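Local coordinates for protein ATP phosphoribosyltransferase (Thermotoga maritima, PDB 1O63) that probably catalyses the first step of histidine biosynthesis, condensing ATP with 5-phosphoribose 1-diphosphate to form N'-(5'-phosphoribosyl)-ATP, at residues T18-T23 against I40-V45. Residues are numbered along the deposited sequence; the frame is centred on the assembly and turned at random.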
loop_
_atom_site.group_PDB
_atom_site.type_symbol
_atom_site.label_atom_id
_atom_site.label_comp_id
_atom_site.label_asym_id
_atom_site.label_seq_id
_atom_site.Cartn_x
_atom_site.Cartn_y
_atom_site.Cartn_z
ATOM N N THR A 18 -6.016 -21.230 8.868
ATOM C CA THR A 18 -6.555 -22.612 8.869
ATOM C C THR A 18 -5.467 -23.634 9.043
ATOM O O THR A 18 -5.633 -24.626 9.806
ATOM C CB THR A 18 -7.388 -22.839 7.595
ATOM O OG1 THR A 18 -8.609 -22.080 7.777
ATOM C CG2 THR A 18 -7.745 -24.286 7.363
ATOM N N TYR A 19 -4.273 -23.427 8.467
ATOM C CA TYR A 19 -3.174 -24.371 8.685
ATOM C C TYR A 19 -2.841 -24.462 10.183
ATOM O O TYR A 19 -2.667 -25.565 10.717
ATOM C CB TYR A 19 -1.895 -24.054 7.949
ATOM C CG TYR A 19 -1.916 -23.930 6.451
ATOM C CD1 TYR A 19 -2.599 -24.812 5.637
ATOM C CD2 TYR A 19 -1.200 -22.897 5.834
ATOM C CE1 TYR A 19 -2.615 -24.668 4.257
ATOM C CE2 TYR A 19 -1.203 -22.763 4.461
ATOM C CZ TYR A 19 -1.897 -23.639 3.677
ATOM O OH TYR A 19 -1.875 -23.467 2.305
ATOM N N LEU A 20 -2.656 -23.315 10.819
ATOM C CA LEU A 20 -2.310 -23.307 12.245
ATOM C C LEU A 20 -3.410 -23.966 13.069
ATOM O O LEU A 20 -3.127 -24.628 14.072
ATOM C CB LEU A 20 -2.163 -21.847 12.715
ATOM C CG LEU A 20 -1.133 -20.998 11.964
ATOM C CD1 LEU A 20 -0.979 -19.649 12.672
ATOM C CD2 LEU A 20 0.208 -21.726 11.905
ATOM N N LYS A 21 -4.660 -23.673 12.723
ATOM C CA LYS A 21 -5.805 -24.302 13.392
ATOM C C LYS A 21 -5.686 -25.813 13.312
ATOM O O LYS A 21 -5.687 -26.486 14.352
ATOM C CB LYS A 21 -7.122 -23.796 12.793
ATOM C CG LYS A 21 -8.365 -24.318 13.509
ATOM C CD LYS A 21 -9.629 -24.123 12.674
ATOM C CE LYS A 21 -10.843 -24.701 13.401
ATOM N NZ LYS A 21 -12.064 -24.699 12.547
ATOM N N LYS A 22 -5.312 -26.369 12.149
ATOM C CA LYS A 22 -5.160 -27.821 12.053
ATOM C C LYS A 22 -3.893 -28.376 12.669
ATOM O O LYS A 22 -3.816 -29.605 12.859
ATOM C CB LYS A 22 -5.280 -28.317 10.611
ATOM C CG LYS A 22 -6.575 -27.809 9.939
ATOM C CD LYS A 22 -6.582 -28.289 8.504
ATOM C CE LYS A 22 -7.897 -28.041 7.798
ATOM N NZ LYS A 22 -7.758 -28.406 6.343
ATOM N N THR A 23 -2.878 -27.567 12.970
ATOM C CA THR A 23 -1.701 -28.060 13.651
ATOM C C THR A 23 -1.933 -28.179 15.159
ATOM O O THR A 23 -1.176 -28.876 15.839
ATOM C CB THR A 23 -0.427 -27.226 13.425
ATOM O OG1 THR A 23 -0.528 -26.012 14.180
ATOM C CG2 THR A 23 -0.244 -26.917 11.948
ATOM N N ILE A 40 2.361 -19.713 21.408
ATOM C CA ILE A 40 2.306 -19.081 20.104
ATOM C C ILE A 40 1.646 -17.711 20.137
ATOM O O ILE A 40 0.551 -17.531 20.675
ATOM C CB ILE A 40 1.605 -19.942 19.037
ATOM C CG1 ILE A 40 1.607 -19.181 17.690
ATOM C CG2 ILE A 40 0.178 -20.235 19.451
ATOM C CD1 ILE A 40 0.863 -19.902 16.599
ATOM N N VAL A 41 2.326 -16.746 19.526
ATOM C CA VAL A 41 1.771 -15.393 19.359
ATOM C C VAL A 41 1.792 -15.098 17.849
ATOM O O VAL A 41 2.834 -15.316 17.213
ATOM C CB VAL A 41 2.630 -14.364 20.086
ATOM C CG1 VAL A 41 2.282 -12.935 19.688
ATOM C CG2 VAL A 41 2.501 -14.527 21.599
ATOM N N CYS A 42 0.657 -14.659 17.316
ATOM C CA CYS A 42 0.621 -14.310 15.898
ATOM C C CYS A 42 0.534 -12.790 15.743
ATOM O O CYS A 42 -0.393 -12.189 16.274
ATOM C CB CYS A 42 -0.600 -14.936 15.197
ATOM S SG CYS A 42 -0.456 -16.716 14.940
ATOM N N PHE A 43 1.492 -12.234 14.998
ATOM C CA PHE A 43 1.400 -10.817 14.621
ATOM C C PHE A 43 0.647 -10.763 13.276
ATOM O O PHE A 43 1.095 -11.419 12.330
ATOM C CB PHE A 43 2.798 -10.246 14.493
ATOM C CG PHE A 43 3.629 -10.306 15.752
ATOM C CD1 PHE A 43 4.939 -10.784 15.700
ATOM C CD2 PHE A 43 3.154 -9.846 16.948
ATOM C CE1 PHE A 43 5.701 -10.794 16.865
ATOM C CE2 PHE A 43 3.907 -9.834 18.108
ATOM C CZ PHE A 43 5.202 -10.356 18.061
HETATM N N MSE A 44 -0.466 -10.058 13.216
HETATM C CA MSE A 44 -1.268 -9.981 11.975
HETATM C C MSE A 44 -0.878 -8.728 11.216
HETATM O O MSE A 44 -1.056 -7.624 11.737
HETATM C CB MSE A 44 -2.750 -9.953 12.336
HETATM C CG MSE A 44 -3.165 -11.018 13.346
HETATM SE SE MSE A 44 -2.969 -12.802 12.634
HETATM C CE MSE A 44 -3.891 -12.607 10.969
ATOM N N VAL A 45 -0.144 -8.875 10.114
ATOM C CA VAL A 45 0.486 -7.728 9.465
ATOM C C VAL A 45 0.231 -7.712 7.968
ATOM O O VAL A 45 -0.232 -8.720 7.424
ATOM C CB VAL A 45 2.014 -7.730 9.703
ATOM C CG1 VAL A 45 2.322 -7.744 11.215
ATOM C CG2 VAL A 45 2.686 -8.939 9.049
#
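L20 of the helix meets I40 and C42 of the strand through a single methyl group, a small worked example of how a helix is laid against the face of a beta sheet in an alpha/beta domain of the periplasmic-binding-protein type. The methyl CD1 of L20 lies 3.7 Å from SG of C42, and the same carbon is 4.3 Å from CD1 of I40. The contact is wholly apolar and buried, and no hydrogen bond crosses it. Alternation along the strand explains the choice of partners: I40 and C42 direct their CB atoms toward the helix, whereas V41 between them does not. The CG1 branch of I40 is fully extended, with CD1 anti to CA (chi2 -176°), which carries its terminal methyl out to the leucine. On the helix, L20 reaches across a gap of 10.0 Å between its CA and that of I40.

Further out, L5 of the neighbouring parallel strand 4-8 and V25, in the loop that follows the helix, touch both L20 and I40 and enlarge this apolar cluster. The helix is in turn packed against helix 185-204, where K22 forms a salt bridge with D202. Facing away from the helix, F43 packs on A140 of the second subunit. The hydroxyl of T23 turns back to the backbone of the preceding turn: OG1 donates to O of L20 at 2.9 Å, tilted 25° from the carbonyl plane.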